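Side-chain contacts in ribonucleoside-diphosphate reductase subunit beta (Clostridium botulinum, PDB 6ZJK), which probably supplies the di-iron centre and radical with which class I ribonucleotide reductase converts ribonucleoside diphosphates to their deoxy forms: residues I202-Y207 with V239-L244; E138-S143 with K232-D237; F193-M198 with R269-M274. All coordinates share one frame; numbering follows the deposited sequence.

Contact 1 (I202-Y207 with V239-L244). With FE (Fe (III) ion), chain G.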
loop_
_atom_site.group_PDB
_atom_site.type_symbol
_atom_site.label_atom_id
_atom_site.label_comp_id
_atom_site.label_asym_id
_atom_site.label_seq_id
_atom_site.Cartn_x
_atom_site.Cartn_y
_atom_site.Cartn_z
ATOM N N ILE A 202 -17.918 4.200 8.632
ATOM C CA ILE A 202 -18.512 5.492 8.901
ATOM C C ILE A 202 -17.683 6.622 8.303
ATOM O O ILE A 202 -18.189 7.412 7.596
ATOM C CB ILE A 202 -18.698 5.703 10.387
ATOM C CG1 ILE A 202 -19.831 4.841 10.884
ATOM C CG2 ILE A 202 -18.977 7.148 10.677
ATOM C CD1 ILE A 202 -19.814 4.605 12.347
ATOM N N LEU A 203 -16.390 6.580 8.538
ATOM C CA LEU A 203 -15.456 7.576 8.047
ATOM C C LEU A 203 -15.565 7.803 6.582
ATOM O O LEU A 203 -15.731 8.868 6.165
ATOM C CB LEU A 203 -14.050 7.233 8.449
ATOM C CG LEU A 203 -12.897 8.099 7.942
ATOM C CD1 LEU A 203 -11.689 7.918 8.796
ATOM C CD2 LEU A 203 -12.557 7.928 6.511
ATOM N N GLU A 204 -15.572 6.754 5.820
ATOM C CA GLU A 204 -15.658 6.817 4.394
ATOM C C GLU A 204 -17.005 7.083 3.810
ATOM O O GLU A 204 -17.111 7.728 2.833
ATOM C CB GLU A 204 -15.172 5.495 3.877
ATOM C CG GLU A 204 -13.806 5.188 4.446
ATOM C CD GLU A 204 -12.933 4.331 3.585
ATOM O OE1 GLU A 204 -13.317 3.205 3.396
ATOM O OE2 GLU A 204 -11.874 4.791 3.144
ATOM N N GLY A 205 -18.036 6.530 4.404
ATOM C CA GLY A 205 -19.373 6.696 3.874
ATOM C C GLY A 205 -20.114 7.903 4.386
ATOM O O GLY A 205 -21.187 8.221 3.861
ATOM N N ILE A 206 -19.579 8.589 5.402
ATOM C CA ILE A 206 -20.269 9.743 5.983
ATOM C C ILE A 206 -19.374 10.988 5.988
ATOM O O ILE A 206 -19.739 12.015 5.405
ATOM C CB ILE A 206 -20.764 9.433 7.401
ATOM C CG1 ILE A 206 -21.740 8.238 7.375
ATOM C CG2 ILE A 206 -21.452 10.674 8.015
ATOM C CD1 ILE A 206 -23.004 8.483 6.560
ATOM N N TYR A 207 -18.198 10.907 6.630
ATOM C CA TYR A 207 -17.384 12.115 6.806
ATOM C C TYR A 207 -16.902 12.646 5.461
ATOM O O TYR A 207 -17.015 13.842 5.190
ATOM C CB TYR A 207 -16.185 11.857 7.734
ATOM C CG TYR A 207 -16.544 11.334 9.118
ATOM C CD1 TYR A 207 -17.797 11.564 9.672
ATOM C CD2 TYR A 207 -15.631 10.588 9.859
ATOM C CE1 TYR A 207 -18.128 11.073 10.932
ATOM C CE2 TYR A 207 -15.953 10.095 11.120
ATOM C CZ TYR A 207 -17.204 10.338 11.648
ATOM O OH TYR A 207 -17.543 9.859 12.898
ATOM N N VAL A 239 -16.101 5.172 -3.360
ATOM C CA VAL A 239 -17.143 4.226 -3.609
ATOM C C VAL A 239 -16.648 2.798 -3.494
ATOM O O VAL A 239 -17.261 2.028 -2.868
ATOM C CB VAL A 239 -17.770 4.443 -4.959
ATOM C CG1 VAL A 239 -18.661 3.288 -5.283
ATOM C CG2 VAL A 239 -18.577 5.701 -4.900
ATOM N N THR A 240 -15.481 2.515 -4.045
ATOM C CA THR A 240 -14.854 1.231 -3.979
ATOM C C THR A 240 -14.438 0.899 -2.583
ATOM O O THR A 240 -14.526 -0.199 -2.197
ATOM C CB THR A 240 -13.706 1.082 -4.980
ATOM O OG1 THR A 240 -12.571 1.825 -4.577
ATOM C CG2 THR A 240 -14.098 1.555 -6.266
ATOM N N HIS A 241 -14.055 1.873 -1.787
ATOM C CA HIS A 241 -13.654 1.585 -0.412
ATOM C C HIS A 241 -14.862 1.220 0.438
ATOM O O HIS A 241 -14.772 0.491 1.352
ATOM C CB HIS A 241 -12.909 2.726 0.255
ATOM C CG HIS A 241 -11.651 3.154 -0.439
ATOM N ND1 HIS A 241 -10.810 4.089 0.090
ATOM C CD2 HIS A 241 -11.091 2.764 -1.598
ATOM C CE1 HIS A 241 -9.804 4.276 -0.728
ATOM N NE2 HIS A 241 -9.966 3.506 -1.773
ATOM N N LEU A 242 -15.982 1.802 0.110
ATOM C CA LEU A 242 -17.226 1.559 0.770
ATOM C C LEU A 242 -17.670 0.133 0.518
ATOM O O LEU A 242 -17.895 -0.567 1.396
ATOM C CB LEU A 242 -18.237 2.478 0.164
ATOM C CG LEU A 242 -19.155 3.259 1.015
ATOM C CD1 LEU A 242 -18.439 3.777 2.208
ATOM C CD2 LEU A 242 -19.736 4.368 0.186
ATOM N N VAL A 243 -17.768 -0.260 -0.720
ATOM C CA VAL A 243 -18.162 -1.590 -1.039
ATOM C C VAL A 243 -17.220 -2.631 -0.498
ATOM O O VAL A 243 -17.631 -3.663 -0.133
ATOM C CB VAL A 243 -18.332 -1.802 -2.495
ATOM C CG1 VAL A 243 -18.853 -3.181 -2.705
ATOM C CG2 VAL A 243 -19.318 -0.824 -3.038
ATOM N N LEU A 244 -15.945 -2.333 -0.439
ATOM C CA LEU A 244 -14.987 -3.261 0.166
ATOM C C LEU A 244 -15.335 -3.522 1.627
ATOM O O LEU A 244 -15.481 -4.679 2.045
ATOM C CB LEU A 244 -13.555 -2.727 0.029
ATOM C CG LEU A 244 -12.381 -3.485 0.676
ATOM C CD1 LEU A 244 -12.339 -4.925 0.194
ATOM C CD2 LEU A 244 -11.067 -2.814 0.363
HETATM FE FE FE G . -11.105 5.973 1.534
HETATM O O HOH W 1 -11.012 7.207 -0.236
#

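Contact 2 (E138-S143 with K232-D237). With FE (Fe (III) ion), chain H.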
loop_
_atom_site.group_PDB
_atom_site.type_symbol
_atom_site.label_atom_id
_atom_site.label_comp_id
_atom_site.label_asym_id
_atom_site.label_seq_id
_atom_site.Cartn_x
_atom_site.Cartn_y
_atom_site.Cartn_z
ATOM N N GLU A 138 -2.861 7.371 0.263
ATOM C CA GLU A 138 -1.661 8.193 0.128
ATOM C C GLU A 138 -1.786 9.163 -1.040
ATOM O O GLU A 138 -1.333 10.317 -0.956
ATOM C CB GLU A 138 -0.412 7.326 -0.028
ATOM C CG GLU A 138 -0.081 6.432 1.165
ATOM C CD GLU A 138 0.560 7.173 2.323
ATOM O OE1 GLU A 138 0.706 8.414 2.256
ATOM O OE2 GLU A 138 0.943 6.507 3.310
ATOM N N ILE A 139 -2.379 8.713 -2.146
ATOM C CA ILE A 139 -2.575 9.604 -3.288
ATOM C C ILE A 139 -3.562 10.728 -2.955
ATOM O O ILE A 139 -3.387 11.878 -3.394
ATOM C CB ILE A 139 -2.983 8.788 -4.522
ATOM C CG1 ILE A 139 -1.780 7.939 -4.968
ATOM C CG2 ILE A 139 -3.450 9.678 -5.665
ATOM C CD1 ILE A 139 -1.958 7.325 -6.334
ATOM N N HIS A 140 -4.520 10.443 -2.116
ATOM C CA HIS A 140 -5.530 11.409 -1.731
ATOM C C HIS A 140 -4.887 12.498 -0.915
ATOM O O HIS A 140 -5.045 13.622 -1.179
ATOM C CB HIS A 140 -6.690 10.763 -0.979
ATOM C CG HIS A 140 -7.533 9.862 -1.829
ATOM N ND1 HIS A 140 -8.423 8.952 -1.311
ATOM C CD2 HIS A 140 -7.559 9.697 -3.160
ATOM C CE1 HIS A 140 -8.955 8.286 -2.304
ATOM N NE2 HIS A 140 -8.453 8.719 -3.429
ATOM N N ALA A 141 -4.130 12.091 0.050
ATOM C CA ALA A 141 -3.451 13.035 0.926
ATOM C C ALA A 141 -2.508 13.936 0.142
ATOM O O ALA A 141 -2.395 15.138 0.432
ATOM C CB ALA A 141 -2.707 12.283 2.029
ATOM N N GLN A 142 -1.850 13.434 -0.879
ATOM C CA GLN A 142 -0.935 14.206 -1.685
ATOM C C GLN A 142 -1.611 15.190 -2.564
ATOM O O GLN A 142 -1.090 16.223 -2.831
ATOM C CB GLN A 142 -0.081 13.313 -2.562
ATOM C CG GLN A 142 1.055 13.999 -3.251
ATOM C CD GLN A 142 0.779 14.269 -4.654
ATOM O OE1 GLN A 142 0.115 13.540 -5.298
ATOM N NE2 GLN A 142 1.289 15.313 -5.135
ATOM N N SER A 143 -2.764 14.812 -3.057
ATOM C CA SER A 143 -3.651 15.689 -3.813
ATOM C C SER A 143 -3.876 17.012 -3.093
ATOM O O SER A 143 -4.150 18.027 -3.751
ATOM C CB SER A 143 -5.003 15.010 -4.095
ATOM O OG SER A 143 -5.829 14.963 -2.937
ATOM N N LYS A 232 -13.866 14.663 -7.497
ATOM C CA LYS A 232 -14.600 13.597 -8.178
ATOM C C LYS A 232 -13.764 12.326 -8.277
ATOM O O LYS A 232 -14.300 11.213 -8.176
ATOM C CB LYS A 232 -15.040 14.041 -9.572
ATOM C CG LYS A 232 -16.133 15.105 -9.586
ATOM C CD LYS A 232 -16.380 15.560 -11.011
ATOM C CE LYS A 232 -17.428 16.639 -11.082
ATOM N NZ LYS A 232 -17.766 17.010 -12.490
ATOM N N TYR A 233 -12.450 12.462 -8.500
ATOM C CA TYR A 233 -11.613 11.267 -8.563
ATOM C C TYR A 233 -11.516 10.594 -7.203
ATOM O O TYR A 233 -11.582 9.358 -7.102
ATOM C CB TYR A 233 -10.218 11.621 -9.095
ATOM C CG TYR A 233 -10.164 11.736 -10.594
ATOM C CD1 TYR A 233 -9.991 10.597 -11.391
ATOM C CD2 TYR A 233 -10.300 12.963 -11.220
ATOM C CE1 TYR A 233 -9.945 10.690 -12.767
ATOM C CE2 TYR A 233 -10.246 13.071 -12.601
ATOM C CZ TYR A 233 -10.059 11.930 -13.370
ATOM O OH TYR A 233 -10.012 12.029 -14.744
ATOM N N ILE A 234 -11.447 11.387 -6.177
ATOM C CA ILE A 234 -11.380 10.865 -4.851
ATOM C C ILE A 234 -12.695 10.167 -4.514
ATOM O O ILE A 234 -12.689 9.172 -3.906
ATOM C CB ILE A 234 -11.131 11.956 -3.838
ATOM C CG1 ILE A 234 -9.814 12.686 -4.119
ATOM C CG2 ILE A 234 -11.071 11.417 -2.453
ATOM C CD1 ILE A 234 -9.383 13.549 -2.986
ATOM N N ASN A 235 -13.804 10.765 -4.912
ATOM C CA ASN A 235 -15.146 10.242 -4.690
ATOM C C ASN A 235 -15.220 8.862 -5.357
ATOM O O ASN A 235 -15.578 7.971 -4.742
ATOM C CB ASN A 235 -16.173 11.191 -5.276
ATOM C CG ASN A 235 -17.574 11.021 -4.696
ATOM O OD1 ASN A 235 -17.918 10.032 -4.111
ATOM N ND2 ASN A 235 -18.347 12.037 -4.863
ATOM N N ARG A 236 -14.833 8.759 -6.609
ATOM C CA ARG A 236 -14.767 7.508 -7.301
ATOM C C ARG A 236 -14.026 6.410 -6.513
ATOM O O ARG A 236 -14.579 5.380 -6.283
ATOM C CB ARG A 236 -14.210 7.685 -8.657
ATOM C CG ARG A 236 -14.274 6.443 -9.489
ATOM C CD ARG A 236 -13.824 6.685 -10.882
ATOM N NE ARG A 236 -12.398 6.883 -11.003
ATOM C CZ ARG A 236 -11.789 7.039 -12.149
ATOM N NH1 ARG A 236 -12.455 6.996 -13.230
ATOM N NH2 ARG A 236 -10.517 7.228 -12.220
ATOM N N ASP A 237 -12.843 6.680 -6.006
ATOM C CA ASP A 237 -12.143 5.737 -5.219
ATOM C C ASP A 237 -12.942 5.429 -3.963
ATOM O O ASP A 237 -13.043 4.340 -3.587
ATOM C CB ASP A 237 -10.750 6.225 -4.778
ATOM C CG ASP A 237 -9.717 6.310 -5.900
ATOM O OD1 ASP A 237 -9.872 5.840 -6.992
ATOM O OD2 ASP A 237 -8.710 6.921 -5.658
HETATM FE FE FE H . -9.438 8.710 0.807
HETATM O O HOH W 1 -11.012 7.207 -0.236
#

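Contact 3 (F193-M198 with R269-M274)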
loop_
_atom_site.group_PDB
_atom_site.type_symbol
_atom_site.label_atom_id
_atom_site.label_comp_id
_atom_site.label_asym_id
_atom_site.label_seq_id
_atom_site.Cartn_x
_atom_site.Cartn_y
_atom_site.Cartn_z
ATOM N N PHE A 193 -11.637 -4.775 17.461
ATOM C CA PHE A 193 -11.371 -4.950 16.050
ATOM C C PHE A 193 -12.600 -4.646 15.224
ATOM O O PHE A 193 -12.506 -3.931 14.263
ATOM C CB PHE A 193 -10.824 -6.353 15.802
ATOM C CG PHE A 193 -10.584 -6.680 14.369
ATOM C CD1 PHE A 193 -9.476 -6.228 13.723
ATOM C CD2 PHE A 193 -11.451 -7.476 13.692
ATOM C CE1 PHE A 193 -9.254 -6.535 12.403
ATOM C CE2 PHE A 193 -11.248 -7.783 12.374
ATOM C CZ PHE A 193 -10.141 -7.317 11.731
ATOM N N LEU A 194 -13.754 -5.161 15.624
ATOM C CA LEU A 194 -14.995 -4.933 14.905
ATOM C C LEU A 194 -15.499 -3.502 15.004
ATOM O O LEU A 194 -16.074 -2.995 14.085
ATOM C CB LEU A 194 -16.069 -5.893 15.354
ATOM C CG LEU A 194 -15.850 -7.370 15.078
ATOM C CD1 LEU A 194 -16.923 -8.198 15.735
ATOM C CD2 LEU A 194 -15.787 -7.664 13.601
ATOM N N ARG A 195 -15.267 -2.854 16.134
ATOM C CA ARG A 195 -15.658 -1.466 16.294
ATOM C C ARG A 195 -14.780 -0.611 15.367
ATOM O O ARG A 195 -15.244 0.299 14.751
ATOM C CB ARG A 195 -15.573 -1.027 17.747
ATOM C CG ARG A 195 -16.600 -1.653 18.661
ATOM C CD ARG A 195 -16.698 -0.951 20.002
ATOM N NE ARG A 195 -15.921 -1.629 21.025
ATOM C CZ ARG A 195 -16.413 -2.540 21.852
ATOM N NH1 ARG A 195 -17.677 -2.888 21.785
ATOM N NH2 ARG A 195 -15.638 -3.121 22.741
ATOM N N ALA A 196 -13.544 -0.998 15.181
ATOM C CA ALA A 196 -12.696 -0.268 14.283
ATOM C C ALA A 196 -13.109 -0.438 12.836
ATOM O O ALA A 196 -12.929 0.434 12.050
ATOM C CB ALA A 196 -11.279 -0.662 14.455
ATOM N N ILE A 197 -13.679 -1.576 12.503
ATOM C CA ILE A 197 -14.093 -1.813 11.162
ATOM C C ILE A 197 -15.276 -0.949 10.866
ATOM O O ILE A 197 -15.376 -0.384 9.855
ATOM C CB ILE A 197 -14.458 -3.290 10.930
ATOM C CG1 ILE A 197 -13.258 -4.197 11.130
ATOM C CG2 ILE A 197 -15.060 -3.482 9.572
ATOM C CD1 ILE A 197 -12.241 -4.160 10.065
ATOM N N MET A 198 -16.165 -0.831 11.813
ATOM C CA MET A 198 -17.344 -0.021 11.652
ATOM C C MET A 198 -16.951 1.456 11.595
ATOM O O MET A 198 -17.492 2.185 10.862
ATOM C CB MET A 198 -18.367 -0.384 12.742
ATOM C CG MET A 198 -19.732 0.234 12.680
ATOM S SD MET A 198 -20.730 0.049 11.269
ATOM C CE MET A 198 -21.864 1.353 11.475
ATOM N N ARG A 269 -25.200 0.549 15.282
ATOM C CA ARG A 269 -26.204 1.557 14.952
ATOM C C ARG A 269 -25.967 2.856 15.718
ATOM O O ARG A 269 -26.196 3.946 15.181
ATOM C CB ARG A 269 -27.616 1.011 15.187
ATOM C CG ARG A 269 -28.058 0.041 14.081
ATOM C CD ARG A 269 -29.460 -0.513 14.251
ATOM N NE ARG A 269 -30.486 0.288 13.604
ATOM C CZ ARG A 269 -31.264 1.169 14.227
ATOM N NH1 ARG A 269 -31.150 1.369 15.532
ATOM N NH2 ARG A 269 -32.158 1.846 13.540
ATOM N N GLN A 270 -25.513 2.754 16.944
ATOM C CA GLN A 270 -25.254 3.911 17.751
ATOM C C GLN A 270 -23.988 4.640 17.360
ATOM O O GLN A 270 -23.887 5.820 17.554
ATOM C CB GLN A 270 -25.175 3.560 19.210
ATOM C CG GLN A 270 -26.509 3.200 19.804
ATOM C CD GLN A 270 -27.575 4.241 19.617
ATOM O OE1 GLN A 270 -27.461 5.320 20.119
ATOM N NE2 GLN A 270 -28.635 3.891 18.932
ATOM N N MET A 271 -23.033 3.926 16.778
ATOM C CA MET A 271 -21.801 4.490 16.309
ATOM C C MET A 271 -22.162 5.344 15.156
ATOM O O MET A 271 -21.686 6.405 15.036
ATOM C CB MET A 271 -20.831 3.404 15.867
ATOM C CG MET A 271 -20.196 2.625 16.991
ATOM S SD MET A 271 -18.805 1.600 16.554
ATOM C CE MET A 271 -17.702 2.777 15.882
ATOM N N MET A 272 -23.008 4.878 14.293
ATOM C CA MET A 272 -23.426 5.662 13.200
ATOM C C MET A 272 -24.210 6.906 13.657
ATOM O O MET A 272 -24.093 7.921 13.061
ATOM C CB MET A 272 -24.235 4.797 12.304
ATOM C CG MET A 272 -24.828 5.433 11.115
ATOM S SD MET A 272 -23.699 6.063 9.901
ATOM C CE MET A 272 -23.332 4.695 8.865
ATOM N N ARG A 273 -25.035 6.778 14.693
ATOM C CA ARG A 273 -25.802 7.884 15.234
ATOM C C ARG A 273 -24.870 8.984 15.705
ATOM O O ARG A 273 -25.057 10.089 15.384
ATOM C CB ARG A 273 -26.722 7.434 16.364
ATOM C CG ARG A 273 -27.754 8.474 16.780
ATOM C CD ARG A 273 -28.513 8.154 18.035
ATOM N NE ARG A 273 -27.593 7.969 19.134
ATOM C CZ ARG A 273 -27.188 8.945 19.913
ATOM N NH1 ARG A 273 -27.674 10.144 19.721
ATOM N NH2 ARG A 273 -26.314 8.744 20.876
ATOM N N MET A 274 -23.863 8.631 16.466
ATOM C CA MET A 274 -23.004 9.679 16.924
ATOM C C MET A 274 -22.200 10.256 15.799
ATOM O O MET A 274 -22.143 11.431 15.624
ATOM C CB MET A 274 -22.025 9.126 17.907
ATOM C CG MET A 274 -22.580 8.680 19.225
ATOM S SD MET A 274 -23.020 10.025 20.331
ATOM C CE MET A 274 -23.678 9.094 21.694
#

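Contact 1 (I202-Y207 with V239-L244)
One iron of the R2 di-iron centre takes a ligand from each of these helices: E204 of helix 190-220 and H241 of helix 225-255 meet at the same ferric ion. E204 binds it through OE2 and H241 through ND1, 2.1 Å and 2.4 Å from the iron; water 1, E137 and E238 complete the set of ligands. Between the two ligands OE2 of E204 and ND1 of H241 are 3.3 Å apart, a closeness imposed by the shared metal rather than by a hydrogen bond. OE2 lies at the edge of the imidazole, in its plane, and the carboxylate is turned 31° from the ring. The other oxygen, OE1 of E204, rests 3.2 Å from CB of H241, so the carboxylate reaches both the root of the histidine and its metal-binding nitrogen. H241 holds its CG anti to the carbonyl carbon, which carries the ring toward the iron, and chi2 of -175° turns ND1 onto it, while NE2 faces away and hydrogen-bonds to Q136 OE1, a second-shell contact that fixes the ring's rotation. Beside the site L242 extends CD1 onto the backbone of G205, 3.5 Å from its CA, where the glycine has no side chain to intervene; the same methyl lies 4.1 Å from CB of E204. The short axes approach to 9.3 Å, with 133° between their N-to-C directions. Around this buried pair, Q133 of helix 124-151 touches both iron ligands, and helix 296-313 adds R310, whose NE hydrogen-bonds to O of G205 and whose side chain touches L242.

Contact 2 (E138-S143 with K232-D237)
A methyl group sits almost exactly above the centre of an iron-bound imidazole: CG2 of I234 is 3.7 Å from the centroid of the H140 ring and only 5° off its normal, a CH-pi contact. The ring is thus held on three counts. ND1 of H140 binds the ferric ion at 2.4 Å, NE2 is engaged by a carboxylate, and the CG2 methyl of I234 sits over one face. I234 has its CG2 anti to the backbone N, which lays that branch over the ring. The two side chains slide past each other in opposite directions, and the CG1 branch of I234 runs on, with CD1 3.8 Å from OG of S143. The hydrogen bond runs from NE2 of H140 to OD2 of D237, 2.9 Å long with an N-H...O angle of 149°. OD2 accepts it through the anti lone pair, the one turned from OD1, and lies 18° out of the ring plane, although ring and carboxylate are nearly coplanar. The pair joins a first-shell ligand of the R2 di-iron site, H140, to a second-shell carboxylate, D237. E137 and D107 bind the same iron as H140, and water 1, 2.4 Å from that iron, lies in the plane of the ring at its edge. OD2 of D237 also accepts a hydrogen bond from NE1 of W71, giving a continuous iron-His-Asp-Trp chain as in other class I R2 proteins, where it is thought to take part in long-range radical transfer. Helices 124-151 and 225-255 run nearly antiparallel here, their short axes approaching to 10.9 Å. On the outer side of helix 124-151, E138 pairs with R49 of the second subunit in a salt bridge.

Contact 3 (F193-M198 with R269-M274)
M271 reaches across to the backbone of helix 190-220, its terminal methyl CE lying 3.7 Å from the carbonyl oxygen of R195. Its sulfur touches two residues: SD of M271 is 4.2 Å from CG of M198 and 4.3 Å from CB of R195. The chain of M271 starts out with CG anti to its carbonyl carbon and then bends at the last torsion (chi3 59°), which turns CE toward the R195 carbonyl oxygen. From helix 190-220, M198 reaches the other way. With its CG anti to the backbone nitrogen (chi1 -174°), it runs toward helix 262-287 and brings CE to 4.3 Å from CB of M272. Three methionines therefore make most of the interface, through flexible thioether chains and van der Waals contact alone; no hydrogen bond spans the two segments. One layer out, M198 is also touched by F268, and M272 goes on to S307, R310 and L311 of helix 296-313, so that a third helix backs this side. At the partly exposed edge, where the aliphatic base of R195 meets M271, the guanidinium leads away, its NH1 forming a long, weak ion pair with E267. The short axes of the two helices approach to 10.8 Å and cross at -43°. This is apolar helix-to-helix packing, away from the metal site, within the all-helical, ferritin-like fold of the R2 subunit.

How the contacts relate
Contacts 1 and 2 serve the two irons of one centre, whose ferric ions FE of chain G and FE of chain H are 3.3 Å apart. Water 1 lies between them and belongs to both contacts, and E137 binds both ions. The centres of contacts 1 and 2 are about 13 Å apart, and D237 of contact 2 is followed, after the iron ligand E238, by the segment 239-244 of contact 1. Contact 3 shares helix 190-220 with contact 1 and is joined to it by I202 and I206, on the same segment as E204, which pack against M271 and M272; CD1 of I202 is 3.7 Å from C of M271. The centres of contacts 2 and 3 lie about 24 Å apart.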